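Long-range contacts in p-47 protein (Clostridium botulinum E1 str. 'BoNT E Beluga', PDB 5WIX), which is of unknown function but folds like bactericidal/permeability-increasing protein, whose tulip domains bind lipids, and so may bind lipid or another hydrophobic ligand: residues 263-268 / 275-280; 300-305 / 314-319; 65-70 / 78-83; 104-109 / 139-144. One frame throughout, in Å; residues are numbered along the deposited sequence.

Contact 1 of 4, residues 263-268 / 275-280; sequences NNFNVI and GIIKNK
Two oxygens of Asn-263 hold the ammonium group of Lys-280: NZ donates to the backbone O of Asn-263 at 3.0 Å and, more weakly, to its OD1 at 3.4 Å. Asn-263 can present both because its CG stands anti to the backbone N (chi1 -164°), which lays the amide beside its own carbonyl. The lysine chain bends at its third torsion and carries CD and CE past that carbonyl; on the way CE packs 3.5 Å from Asn-266 OD1. At the root of the same residue, Lys-280 N donates to Asn-264 O across 2.6 Å.

Beyond this end the strands pair regularly. Asn-266 and Lys-278 exchange backbone bonds, and so do Ile-268 and Ile-276, where Ile-268 N meets Ile-276 O at 2.7 Å. Between these pairs, Val-267 and Ile-277 send their side chains to the face that lies on helix 240-252, touching Glu-245, Leu-248 and Leu-249. Phe-265 crosses Ile-277 at a slant, CD1 to CG2 4.0 Å, and turns a ring edge to Lys-278 O. The side chain also packs on Leu-249 of that helix, and the ring meets Phe-302 edge-to-face. Asn-266, Ile-268, Ile-276 and Lys-278 occupy the other face. The whole is an antiparallel beta hairpin, strands 265-269 and 275-279, at one end of a curled sheet in this tulip-fold, BPI-like protein.

Contact 2 of 4, residues 300-305 / 314-319; sequences NDFSME and TRLSGI
Strands 302-305 and 314-319 run almost exactly antiparallel, 178° between their directions and 4.6 Å at the closest approach of their axes. At the corner at Asp-301 the pairing is irregular: Asn-300 N and Asp-301 N both donate to Ser-317 O, at 2.7 and 3.2 Å, a classic beta bulge. Ser-317 N returns a bond to Asp-301 O, and further along Arg-315 N reaches Ser-303 O at 2.8 Å, while the reverse bond, from Ser-303 N, is weak and bent.

The side chains of the bulge tie it again. Ser-317 OG donates to Asp-301 OD1 over 2.7 Å, arriving on the syn side of the carboxylate but 32° out of its plane. The two strands form a beta hairpin inside the curled sheet of a tulip-type domain, with 275-279 on the far side of 300-305 and 328-343 on the far side of 314-319.

Phe-302, Met-304, Thr-314 and Leu-316 share the buried face. The ring of Phe-302, its CG anti to the backbone N (chi1 177°), leans toward the partner strand and slants past Leu-316 and Thr-314; CD1 lies 3.7 Å from Leu-316 CB, and CZ 3.8 Å from Thr-314 CG2. Met-304 runs across Thr-314, its CE end bending to OG1, and also packs on Leu-248 and Leu-252 of helix 240-252. On the face of Ser-303 and Arg-315, the end of Glu-305 comes over, and its OE1 makes a long salt bridge, 3.7 Å, with Arg-315 NH2, their flat groups well out of parallel.

Contact 3 of 4, residues 65-70 / 78-83; sequences DNWEII and LRIKIF
Trp-67 and Ile-82 both turn CG or CG1 anti to the carbonyl carbon (chi1 -59° and -49°), which sets the two side chains side by side and pointing the same way. They belong to a beta hairpin, strands 58-70 and 78-85, in a sheet of the BPI-like tulip fold. Ile-82 CD1 sits over one face of the indole, 4.0 Å from the centroid of the five-membered ring, a CH-pi contact. Ile-80 CD1 meets the six-membered part at CE3, 3.8 Å away. Ile-69 continues this buried face: its CG1 packs on Ile-80 CG2 and its CG2 on Leu-78 CD1. Helix 31-42 packs on the first strand's part of this face, Val-34 on Ile-69 and Ile-42 on Trp-67.

On the other face Ile-70 slants across the aliphatic part of Arg-79, CD1 to CD 3.6 Å, while the guanidinium goes on to a salt bridge with Asp-141. Backbone bonds join Glu-68 to Lys-81 in both directions. At the corner a classic beta bulge sets Asp-65 and Asn-66 against Phe-83: Asp-65 N donates to Phe-83 O at 2.9 Å, and Asn-66 N does so only weakly. The Phe-83 ring brings its edge to Asn-66 O, with CD2 3.5 Å from that oxygen.

Contact 4 of 4, residues 104-109 / 139-144; sequences ILEIKL and VSDLSG
Ile-104 O accepts two backbone bonds from the other segment: Asp-141 N lies nearly in line with the C=O bond, 2.7 Å from the oxygen, and Leu-142 N comes in at 3.2 Å, in the carbonyl plane and on a lone pair. In return Ile-104 N donates to Leu-142 O at 2.9 Å, from well above the plane of that carbonyl. A second, regular pair follows, in which Glu-106 N meets Val-139 O and Val-139 N meets Glu-106 O, each at 3.1 Å. Between the two pairs the register slips by one residue. Asp-141 and Leu-142 together face Ile-104, a classic beta bulge at the corner that the chain turns at Asp-141. The short strand 138-140 is thereby laid antiparallel along strand 104-113, whose first residues also pair with strand 78-85 in the curled sheet of a tulip-type domain.

Apolar packing across the contact is modest. Ile-104 and Leu-142 stand on the same face with their CB atoms 4.0 Å apart. Leu-105, on the other face, brings CD2 to 4.0 Å from Ser-140 OG and also touches Ile-159 of helix 153-159.

Among the charged groups, the side chains of Glu-106 and Asp-141 cross at about a right angle, their carboxylate planes 72° apart. Asp-141 keeps CG anti to its carbonyl carbon (chi1 -62°). Glu-106 OE2 and Asp-141 OD1 are 4.1 Å apart, close enough that two negative charges would probably repel. Arg-79 of the adjacent strand probably offsets this, forming a salt bridge to Asp-141 through NE and a long, weak ion pair with Glu-106.

From the N terminus, contact 3 closes first, a hairpin with seven residues between its segments. Contact 4 follows with a wider loop of 29 residues, which includes strand 120-125. Much later come contact 1 and then contact 2, both short hairpins. All four are in series; none nests within or crosses another. Strands 78-85 and 104-113 are neighbours, so contacts 3 and 4 lie in one sheet, centres about 9 Å apart. Strands 275-279 and 293-307 likewise join contacts 1 and 2 in another, centres about 11 Å apart. The two pairs lie on opposite sides of the chain's centre, 49 to 58 Å between centres, consistent with the elongated, two-ended shape of BPI-like proteins.

Contact 1 of 4, residues 263-268 / 275-280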
loop_
_atom_site.group_PDB
_atom_site.type_symbol
_atom_site.label_atom_id
_atom_site.label_comp_id
_atom_site.label_asym_id
_atom_site.label_seq_id
_atom_site.Cartn_x
_atom_site.Cartn_y
_atom_site.Cartn_z
ATOM N N ASN A 263 -20.652 10.153 -10.012
ATOM C CA ASN A 263 -21.892 10.146 -9.263
ATOM C C ASN A 263 -22.860 9.211 -9.994
ATOM O O ASN A 263 -23.765 8.628 -9.386
ATOM C CB ASN A 263 -22.472 11.557 -9.132
ATOM C CG ASN A 263 -23.541 11.639 -8.057
ATOM O OD1 ASN A 263 -23.434 10.972 -7.021
ATOM N ND2 ASN A 263 -24.586 12.441 -8.298
ATOM N N ASN A 264 -22.634 9.063 -11.303
ATOM C CA ASN A 264 -23.320 8.076 -12.129
ATOM C C ASN A 264 -22.870 6.635 -11.912
ATOM O O ASN A 264 -23.529 5.709 -12.396
ATOM C CB ASN A 264 -23.140 8.427 -13.602
ATOM C CG ASN A 264 -23.898 9.673 -13.987
ATOM O OD1 ASN A 264 -23.348 10.606 -14.566
ATOM N ND2 ASN A 264 -25.166 9.708 -13.631
ATOM N N PHE A 265 -21.766 6.447 -11.176
ATOM C CA PHE A 265 -21.163 5.120 -10.958
ATOM C C PHE A 265 -21.134 4.623 -9.521
ATOM O O PHE A 265 -20.924 5.391 -8.576
ATOM C CB PHE A 265 -19.727 5.107 -11.464
ATOM C CG PHE A 265 -19.614 5.124 -12.946
ATOM C CD1 PHE A 265 -19.694 3.947 -13.663
ATOM C CD2 PHE A 265 -19.453 6.320 -13.626
ATOM C CE1 PHE A 265 -19.592 3.956 -15.025
ATOM C CE2 PHE A 265 -19.360 6.343 -14.993
ATOM C CZ PHE A 265 -19.431 5.154 -15.695
ATOM N N ASN A 266 -21.309 3.311 -9.379
ATOM C CA ASN A 266 -21.109 2.612 -8.114
ATOM C C ASN A 266 -19.911 1.671 -8.179
ATOM O O ASN A 266 -19.570 1.157 -9.247
ATOM C CB ASN A 266 -22.358 1.815 -7.737
ATOM C CG ASN A 266 -23.261 2.569 -6.789
ATOM O OD1 ASN A 266 -22.837 3.545 -6.162
ATOM N ND2 ASN A 266 -24.511 2.117 -6.666
ATOM N N VAL A 267 -19.259 1.440 -7.047
ATOM C CA VAL A 267 -18.361 0.297 -6.988
ATOM C C VAL A 267 -18.939 -0.690 -5.981
ATOM O O VAL A 267 -19.162 -0.358 -4.813
ATOM C CB VAL A 267 -16.897 0.683 -6.644
ATOM C CG1 VAL A 267 -16.835 1.744 -5.554
ATOM C CG2 VAL A 267 -16.109 -0.556 -6.275
ATOM N N ILE A 268 -19.213 -1.894 -6.475
ATOM C CA ILE A 268 -19.932 -2.928 -5.737
ATOM C C ILE A 268 -18.976 -3.948 -5.096
ATOM O O ILE A 268 -18.013 -4.398 -5.724
ATOM C CB ILE A 268 -20.918 -3.652 -6.675
ATOM C CG1 ILE A 268 -21.925 -2.655 -7.231
ATOM C CG2 ILE A 268 -21.664 -4.737 -5.948
ATOM C CD1 ILE A 268 -22.865 -2.113 -6.171
ATOM N N GLY A 275 -13.602 -5.780 -5.742
ATOM C CA GLY A 275 -14.662 -4.877 -6.162
ATOM C C GLY A 275 -14.905 -4.698 -7.656
ATOM O O GLY A 275 -13.961 -4.660 -8.456
ATOM N N ILE A 276 -16.183 -4.564 -8.024
ATOM C CA ILE A 276 -16.600 -4.338 -9.415
ATOM C C ILE A 276 -17.202 -2.939 -9.661
ATOM O O ILE A 276 -17.939 -2.408 -8.828
ATOM C CB ILE A 276 -17.629 -5.404 -9.849
ATOM C CG1 ILE A 276 -16.948 -6.759 -9.971
ATOM C CG2 ILE A 276 -18.275 -5.047 -11.182
ATOM C CD1 ILE A 276 -17.806 -7.805 -10.653
ATOM N N ILE A 277 -16.882 -2.348 -10.807
ATOM C CA ILE A 277 -17.499 -1.091 -11.204
ATOM C C ILE A 277 -18.812 -1.304 -11.962
ATOM O O ILE A 277 -18.812 -1.793 -13.097
ATOM C CB ILE A 277 -16.568 -0.274 -12.093
ATOM C CG1 ILE A 277 -15.297 0.104 -11.326
ATOM C CG2 ILE A 277 -17.290 0.969 -12.590
ATOM C CD1 ILE A 277 -14.273 0.944 -12.126
ATOM N N LYS A 278 -19.928 -0.944 -11.344
ATOM C CA LYS A 278 -21.179 -0.904 -12.084
ATOM C C LYS A 278 -21.714 0.528 -12.202
ATOM O O LYS A 278 -21.353 1.408 -11.420
ATOM C CB LYS A 278 -22.208 -1.815 -11.431
ATOM C CG LYS A 278 -21.919 -3.296 -11.616
ATOM C CD LYS A 278 -23.212 -4.092 -11.482
ATOM C CE LYS A 278 -23.002 -5.578 -11.719
ATOM N NZ LYS A 278 -22.227 -6.211 -10.615
ATOM N N ASN A 279 -22.554 0.773 -13.200
ATOM C CA ASN A 279 -23.233 2.064 -13.306
ATOM C C ASN A 279 -24.392 2.187 -12.304
ATOM O O ASN A 279 -25.105 1.209 -12.022
ATOM C CB ASN A 279 -23.741 2.275 -14.724
ATOM C CG ASN A 279 -24.766 1.240 -15.133
ATOM O OD1 ASN A 279 -24.685 0.070 -14.753
ATOM N ND2 ASN A 279 -25.744 1.670 -15.915
ATOM N N LYS A 280 -24.568 3.388 -11.755
ATOM C CA LYS A 280 -25.588 3.623 -10.727
ATOM C C LYS A 280 -26.925 3.823 -11.401
ATOM O O LYS A 280 -27.980 3.568 -10.823
ATOM C CB LYS A 280 -25.236 4.846 -9.863
ATOM C CG LYS A 280 -26.187 5.106 -8.678
ATOM C CD LYS A 280 -25.900 6.453 -7.976
ATOM C CE LYS A 280 -24.595 6.447 -7.168
ATOM N NZ LYS A 280 -24.317 7.766 -6.513
#

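Contact 2 of 4, residues 300-305 / 314-319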
loop_
_atom_site.group_PDB
_atom_site.type_symbol
_atom_site.label_atom_id
_atom_site.label_comp_id
_atom_site.label_asym_id
_atom_site.label_seq_id
_atom_site.Cartn_x
_atom_site.Cartn_y
_atom_site.Cartn_z
ATOM N N ASN A 300 -27.183 1.665 -20.707
ATOM C CA ASN A 300 -28.168 1.397 -19.665
ATOM C C ASN A 300 -27.693 0.566 -18.480
ATOM O O ASN A 300 -28.164 0.778 -17.358
ATOM C CB ASN A 300 -29.379 0.722 -20.284
ATOM C CG ASN A 300 -30.319 1.711 -20.892
ATOM O OD1 ASN A 300 -30.583 2.763 -20.305
ATOM N ND2 ASN A 300 -30.816 1.401 -22.084
ATOM N N ASP A 301 -26.809 -0.401 -18.736
ATOM C CA ASP A 301 -26.057 -1.074 -17.670
ATOM C C ASP A 301 -24.583 -1.229 -18.071
ATOM O O ASP A 301 -24.248 -1.512 -19.228
ATOM C CB ASP A 301 -26.677 -2.428 -17.304
ATOM C CG ASP A 301 -26.917 -3.317 -18.502
ATOM O OD1 ASP A 301 -26.104 -3.308 -19.449
ATOM O OD2 ASP A 301 -27.933 -4.044 -18.487
ATOM N N PHE A 302 -23.703 -1.016 -17.100
ATOM C CA PHE A 302 -22.277 -0.921 -17.370
ATOM C C PHE A 302 -21.524 -1.673 -16.309
ATOM O O PHE A 302 -21.860 -1.586 -15.130
ATOM C CB PHE A 302 -21.849 0.533 -17.394
ATOM C CG PHE A 302 -20.376 0.750 -17.600
ATOM C CD1 PHE A 302 -19.889 1.103 -18.854
ATOM C CD2 PHE A 302 -19.497 0.674 -16.541
ATOM C CE1 PHE A 302 -18.547 1.345 -19.051
ATOM C CE2 PHE A 302 -18.156 0.908 -16.729
ATOM C CZ PHE A 302 -17.678 1.251 -17.986
ATOM N N SER A 303 -20.497 -2.399 -16.728
ATOM C CA SER A 303 -19.714 -3.188 -15.793
ATOM C C SER A 303 -18.241 -3.237 -16.199
ATOM O O SER A 303 -17.905 -3.467 -17.361
ATOM C CB SER A 303 -20.278 -4.597 -15.687
ATOM O OG SER A 303 -19.259 -5.533 -15.989
ATOM N N MET A 304 -17.372 -2.991 -15.227
ATOM C CA MET A 304 -15.934 -3.129 -15.410
ATOM C C MET A 304 -15.364 -3.878 -14.207
ATOM O O MET A 304 -15.316 -3.329 -13.109
ATOM C CB MET A 304 -15.277 -1.756 -15.558
ATOM C CG MET A 304 -13.887 -1.769 -16.192
ATOM S SD MET A 304 -13.126 -0.121 -16.350
ATOM C CE MET A 304 -12.306 -0.229 -17.944
ATOM N N GLU A 305 -14.975 -5.139 -14.399
ATOM C CA GLU A 305 -14.332 -5.934 -13.333
ATOM C C GLU A 305 -12.877 -6.258 -13.692
ATOM O O GLU A 305 -12.520 -6.327 -14.871
ATOM C CB GLU A 305 -15.118 -7.236 -13.052
ATOM C CG GLU A 305 -14.831 -8.411 -13.993
ATOM C CD GLU A 305 -15.712 -9.637 -13.715
ATOM O OE1 GLU A 305 -16.943 -9.469 -13.584
ATOM O OE2 GLU A 305 -15.174 -10.768 -13.633
ATOM N N THR A 314 -14.542 -4.936 -19.801
ATOM C CA THR A 314 -15.684 -4.038 -19.770
ATOM C C THR A 314 -16.872 -4.632 -20.517
ATOM O O THR A 314 -16.720 -5.226 -21.591
ATOM C CB THR A 314 -15.321 -2.703 -20.346
ATOM O OG1 THR A 314 -14.034 -2.303 -19.814
ATOM C CG2 THR A 314 -16.382 -1.697 -19.978
ATOM N N ARG A 315 -18.053 -4.494 -19.922
ATOM C CA ARG A 315 -19.262 -5.137 -20.424
ATOM C C ARG A 315 -20.445 -4.194 -20.261
ATOM O O ARG A 315 -21.063 -4.151 -19.201
ATOM C CB ARG A 315 -19.513 -6.441 -19.676
ATOM C CG ARG A 315 -19.993 -7.581 -20.541
ATOM C CD ARG A 315 -20.333 -8.811 -19.695
ATOM N NE ARG A 315 -19.202 -9.250 -18.877
ATOM C CZ ARG A 315 -19.318 -9.808 -17.671
ATOM N NH1 ARG A 315 -20.520 -9.986 -17.132
ATOM N NH2 ARG A 315 -18.233 -10.181 -17.000
ATOM N N LEU A 316 -20.741 -3.435 -21.313
ATOM C CA LEU A 316 -21.852 -2.475 -21.303
ATOM C C LEU A 316 -22.930 -2.776 -22.335
ATOM O O LEU A 316 -22.699 -3.460 -23.332
ATOM C CB LEU A 316 -21.337 -1.055 -21.540
ATOM C CG LEU A 316 -20.445 -0.818 -22.768
ATOM C CD1 LEU A 316 -21.254 -0.663 -24.062
ATOM C CD2 LEU A 316 -19.525 0.391 -22.543
ATOM N N SER A 317 -24.110 -2.216 -22.109
ATOM C CA SER A 317 -25.162 -2.269 -23.112
ATOM C C SER A 317 -26.132 -1.098 -22.984
ATOM O O SER A 317 -26.364 -0.573 -21.896
ATOM C CB SER A 317 -25.923 -3.582 -23.018
ATOM O OG SER A 317 -26.909 -3.497 -22.009
ATOM N N GLY A 318 -26.697 -0.702 -24.116
ATOM C CA GLY A 318 -27.597 0.434 -24.178
ATOM C C GLY A 318 -28.062 0.659 -25.602
ATOM O O GLY A 318 -27.885 -0.205 -26.461
ATOM N N ILE A 319 -28.646 1.824 -25.857
ATOM C CA ILE A 319 -29.241 2.109 -27.155
ATOM C C ILE A 319 -28.911 3.507 -27.646
ATOM O O ILE A 319 -28.369 4.326 -26.903
ATOM C CB ILE A 319 -30.760 1.963 -27.105
ATOM C CG1 ILE A 319 -31.293 2.524 -25.784
ATOM C CG2 ILE A 319 -31.163 0.498 -27.260
ATOM C CD1 ILE A 319 -31.718 3.957 -25.858
#

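Contact 3 of 4, residues 65-70 / 78-83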
loop_
_atom_site.group_PDB
_atom_site.type_symbol
_atom_site.label_atom_id
_atom_site.label_comp_id
_atom_site.label_asym_id
_atom_site.label_seq_id
_atom_site.Cartn_x
_atom_site.Cartn_y
_atom_site.Cartn_z
ATOM N N ASP A 65 28.175 0.356 20.032
ATOM C CA ASP A 65 28.805 0.446 18.718
ATOM C C ASP A 65 27.756 0.541 17.591
ATOM O O ASP A 65 27.779 1.464 16.775
ATOM C CB ASP A 65 29.715 -0.772 18.503
ATOM C CG ASP A 65 30.516 -0.694 17.216
ATOM O OD1 ASP A 65 31.210 0.322 17.007
ATOM O OD2 ASP A 65 30.454 -1.654 16.413
ATOM N N ASN A 66 26.831 -0.416 17.566
ATOM C CA ASN A 66 25.812 -0.495 16.525
ATOM C C ASN A 66 24.640 -1.377 16.958
ATOM O O ASN A 66 24.817 -2.284 17.780
ATOM C CB ASN A 66 26.421 -1.044 15.233
ATOM C CG ASN A 66 25.497 -0.887 14.041
ATOM O OD1 ASN A 66 24.774 0.106 13.927
ATOM N ND2 ASN A 66 25.511 -1.872 13.148
ATOM N N TRP A 67 23.443 -1.099 16.433
ATOM C CA TRP A 67 22.325 -2.048 16.532
ATOM C C TRP A 67 21.928 -2.472 15.121
ATOM O O TRP A 67 22.016 -1.688 14.167
ATOM C CB TRP A 67 21.107 -1.466 17.261
ATOM C CG TRP A 67 21.349 -1.000 18.661
ATOM C CD1 TRP A 67 22.550 -0.867 19.282
ATOM C CD2 TRP A 67 20.361 -0.594 19.611
ATOM N NE1 TRP A 67 22.377 -0.405 20.561
ATOM C CE2 TRP A 67 21.034 -0.225 20.790
ATOM C CE3 TRP A 67 18.971 -0.501 19.589
ATOM C CZ2 TRP A 67 20.376 0.220 21.927
ATOM C CZ3 TRP A 67 18.312 -0.053 20.716
ATOM C CH2 TRP A 67 19.015 0.301 21.867
ATOM N N GLU A 68 21.481 -3.714 14.992
ATOM C CA GLU A 68 21.252 -4.296 13.679
ATOM C C GLU A 68 20.058 -5.228 13.732
ATOM O O GLU A 68 20.097 -6.281 14.376
ATOM C CB GLU A 68 22.504 -5.037 13.201
ATOM C CG GLU A 68 22.396 -5.705 11.845
ATOM C CD GLU A 68 23.649 -6.497 11.511
ATOM O OE1 GLU A 68 24.763 -5.985 11.766
ATOM O OE2 GLU A 68 23.519 -7.637 11.016
ATOM N N ILE A 69 18.988 -4.815 13.067
ATOM C CA ILE A 69 17.757 -5.588 13.028
ATOM C C ILE A 69 17.989 -6.854 12.203
ATOM O O ILE A 69 18.689 -6.809 11.179
ATOM C CB ILE A 69 16.618 -4.739 12.438
ATOM C CG1 ILE A 69 16.665 -3.344 13.061
ATOM C CG2 ILE A 69 15.263 -5.402 12.659
ATOM C CD1 ILE A 69 15.818 -2.330 12.350
ATOM N N ILE A 70 17.445 -7.981 12.663
ATOM C CA ILE A 70 17.633 -9.253 11.961
ATOM C C ILE A 70 16.334 -10.043 11.916
ATOM O O ILE A 70 15.325 -9.649 12.515
ATOM C CB ILE A 70 18.759 -10.162 12.609
ATOM C CG1 ILE A 70 18.292 -10.807 13.923
ATOM C CG2 ILE A 70 20.070 -9.397 12.800
ATOM C CD1 ILE A 70 19.207 -11.932 14.439
ATOM N N LEU A 78 10.528 -6.849 16.936
ATOM C CA LEU A 78 11.804 -6.886 16.227
ATOM C C LEU A 78 12.811 -7.769 16.939
ATOM O O LEU A 78 12.809 -7.825 18.157
ATOM C CB LEU A 78 12.407 -5.496 16.132
ATOM C CG LEU A 78 11.827 -4.516 15.147
ATOM C CD1 LEU A 78 12.834 -3.409 14.945
ATOM C CD2 LEU A 78 11.550 -5.243 13.860
ATOM N N ARG A 79 13.692 -8.426 16.197
ATOM C CA ARG A 79 14.830 -9.068 16.836
ATOM C C ARG A 79 16.085 -8.356 16.387
ATOM O O ARG A 79 16.291 -8.176 15.185
ATOM C CB ARG A 79 14.919 -10.556 16.503
ATOM C CG ARG A 79 16.263 -11.171 16.896
ATOM C CD ARG A 79 16.362 -12.625 16.507
ATOM N NE ARG A 79 15.237 -13.397 17.025
ATOM C CZ ARG A 79 15.185 -14.727 17.003
ATOM N NH1 ARG A 79 16.203 -15.419 16.482
ATOM N NH2 ARG A 79 14.126 -15.366 17.509
ATOM N N ILE A 80 16.917 -7.934 17.339
ATOM C CA ILE A 80 18.063 -7.114 16.973
ATOM C C ILE A 80 19.364 -7.526 17.645
ATOM O O ILE A 80 19.393 -7.923 18.803
ATOM C CB ILE A 80 17.814 -5.615 17.273
ATOM C CG1 ILE A 80 17.589 -5.380 18.763
ATOM C CG2 ILE A 80 16.619 -5.078 16.476
ATOM C CD1 ILE A 80 17.432 -3.922 19.098
ATOM N N LYS A 81 20.434 -7.420 16.871
ATOM C CA LYS A 81 21.790 -7.714 17.293
ATOM C C LYS A 81 22.387 -6.471 17.965
ATOM O O LYS A 81 22.390 -5.391 17.387
ATOM C CB LYS A 81 22.615 -8.147 16.070
ATOM C CG LYS A 81 23.872 -8.940 16.343
ATOM C CD LYS A 81 24.537 -9.399 15.031
ATOM C CE LYS A 81 23.723 -10.478 14.303
ATOM N NZ LYS A 81 24.608 -11.344 13.451
ATOM N N ILE A 82 22.881 -6.617 19.188
ATOM C CA ILE A 82 23.456 -5.490 19.918
ATOM C C ILE A 82 24.991 -5.582 19.967
ATOM O O ILE A 82 25.548 -6.532 20.511
ATOM C CB ILE A 82 22.899 -5.418 21.358
ATOM C CG1 ILE A 82 21.377 -5.517 21.341
ATOM C CG2 ILE A 82 23.296 -4.129 22.023
ATOM C CD1 ILE A 82 20.740 -4.477 20.493
ATOM N N PHE A 83 25.674 -4.602 19.384
ATOM C CA PHE A 83 27.131 -4.578 19.418
ATOM C C PHE A 83 27.612 -3.598 20.489
ATOM O O PHE A 83 27.444 -2.384 20.347
ATOM C CB PHE A 83 27.730 -4.169 18.063
ATOM C CG PHE A 83 27.407 -5.104 16.917
ATOM C CD1 PHE A 83 28.421 -5.816 16.286
ATOM C CD2 PHE A 83 26.110 -5.232 16.436
ATOM C CE1 PHE A 83 28.141 -6.656 15.216
ATOM C CE2 PHE A 83 25.825 -6.075 15.370
ATOM C CZ PHE A 83 26.839 -6.783 14.757
#

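Contact 4 of 4, residues 104-109 / 139-144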
loop_
_atom_site.group_PDB
_atom_site.type_symbol
_atom_site.label_atom_id
_atom_site.label_comp_id
_atom_site.label_asym_id
_atom_site.label_seq_id
_atom_site.Cartn_x
_atom_site.Cartn_y
_atom_site.Cartn_z
ATOM N N ILE A 104 21.667 -10.719 21.741
ATOM C CA ILE A 104 20.585 -10.668 20.779
ATOM C C ILE A 104 19.245 -10.602 21.490
ATOM O O ILE A 104 18.867 -11.501 22.259
ATOM C CB ILE A 104 20.627 -11.870 19.838
ATOM C CG1 ILE A 104 21.919 -11.833 19.011
ATOM C CG2 ILE A 104 19.393 -11.893 18.958
ATOM C CD1 ILE A 104 21.920 -12.763 17.820
ATOM N N LEU A 105 18.544 -9.510 21.222
ATOM C CA LEU A 105 17.282 -9.195 21.872
ATOM C C LEU A 105 16.119 -9.283 20.906
ATOM O O LEU A 105 16.299 -9.223 19.693
ATOM C CB LEU A 105 17.335 -7.786 22.463
ATOM C CG LEU A 105 18.629 -7.496 23.210
ATOM C CD1 LEU A 105 18.767 -6.020 23.558
ATOM C CD2 LEU A 105 18.613 -8.345 24.456
ATOM N N GLU A 106 14.926 -9.434 21.461
ATOM C CA GLU A 106 13.688 -9.183 20.735
ATOM C C GLU A 106 12.998 -8.043 21.453
ATOM O O GLU A 106 12.883 -8.075 22.682
ATOM C CB GLU A 106 12.782 -10.414 20.694
ATOM C CG GLU A 106 13.100 -11.396 19.586
ATOM C CD GLU A 106 12.069 -12.507 19.523
ATOM O OE1 GLU A 106 11.859 -13.070 18.424
ATOM O OE2 GLU A 106 11.460 -12.810 20.574
ATOM N N ILE A 107 12.562 -7.030 20.706
ATOM C CA ILE A 107 11.903 -5.869 21.308
ATOM C C ILE A 107 10.584 -5.481 20.624
ATOM O O ILE A 107 10.359 -5.795 19.453
ATOM C CB ILE A 107 12.821 -4.634 21.293
ATOM C CG1 ILE A 107 14.272 -5.027 21.522
ATOM C CG2 ILE A 107 12.401 -3.656 22.362
ATOM C CD1 ILE A 107 15.153 -3.848 21.847
ATOM N N LYS A 108 9.726 -4.789 21.379
ATOM C CA LYS A 108 8.428 -4.342 20.896
ATOM C C LYS A 108 8.455 -2.920 20.319
ATOM O O LYS A 108 9.065 -1.993 20.878
ATOM C CB LYS A 108 7.384 -4.415 22.018
ATOM C CG LYS A 108 6.028 -3.826 21.627
ATOM C CD LYS A 108 5.029 -3.827 22.774
ATOM C CE LYS A 108 4.357 -5.176 22.905
ATOM N NZ LYS A 108 3.083 -5.073 23.661
ATOM N N LEU A 109 7.788 -2.766 19.184
ATOM C CA LEU A 109 7.496 -1.450 18.663
ATOM C C LEU A 109 6.014 -1.143 18.835
ATOM O O LEU A 109 5.156 -2.032 18.753
ATOM C CB LEU A 109 7.878 -1.357 17.199
ATOM C CG LEU A 109 9.325 -1.712 16.913
ATOM C CD1 LEU A 109 9.623 -1.437 15.456
ATOM C CD2 LEU A 109 10.223 -0.900 17.815
ATOM N N VAL A 139 12.742 -9.497 25.391
ATOM C CA VAL A 139 13.168 -10.868 25.625
ATOM C C VAL A 139 14.666 -10.955 25.257
ATOM O O VAL A 139 15.148 -10.216 24.401
ATOM C CB VAL A 139 12.254 -11.888 24.828
ATOM C CG1 VAL A 139 12.960 -13.204 24.564
ATOM C CG2 VAL A 139 10.944 -12.153 25.575
ATOM N N SER A 140 15.415 -11.802 25.954
ATOM C CA SER A 140 16.810 -12.028 25.620
ATOM C C SER A 140 16.924 -13.375 24.907
ATOM O O SER A 140 16.468 -14.412 25.426
ATOM C CB SER A 140 17.674 -11.992 26.886
ATOM O OG SER A 140 19.013 -11.666 26.583
ATOM N N ASP A 141 17.501 -13.368 23.707
ATOM C CA ASP A 141 17.550 -14.598 22.925
ATOM C C ASP A 141 18.877 -15.255 23.105
ATOM O O ASP A 141 18.946 -16.416 23.487
ATOM C CB ASP A 141 17.297 -14.341 21.447
ATOM C CG ASP A 141 15.927 -13.776 21.195
ATOM O OD1 ASP A 141 15.080 -13.839 22.106
ATOM O OD2 ASP A 141 15.687 -13.260 20.087
ATOM N N LEU A 142 19.928 -14.500 22.811
ATOM C CA LEU A 142 21.294 -14.920 23.097
ATOM C C LEU A 142 21.916 -13.890 23.981
ATOM O O LEU A 142 21.560 -12.717 23.898
ATOM C CB LEU A 142 22.106 -15.053 21.834
ATOM C CG LEU A 142 22.211 -16.480 21.358
ATOM C CD1 LEU A 142 22.712 -16.435 19.946
ATOM C CD2 LEU A 142 23.157 -17.229 22.268
ATOM N N SER A 143 22.862 -14.300 24.808
ATOM C CA SER A 143 23.342 -13.402 25.839
ATOM C C SER A 143 24.558 -12.624 25.388
ATOM O O SER A 143 24.744 -11.481 25.798
ATOM C CB SER A 143 23.633 -14.194 27.096
ATOM O OG SER A 143 24.142 -13.291 28.061
ATOM N N GLY A 144 25.368 -13.233 24.527
ATOM C CA GLY A 144 26.593 -12.607 24.070
ATOM C C GLY A 144 27.458 -13.563 23.290
ATOM O O GLY A 144 27.350 -14.776 23.429
#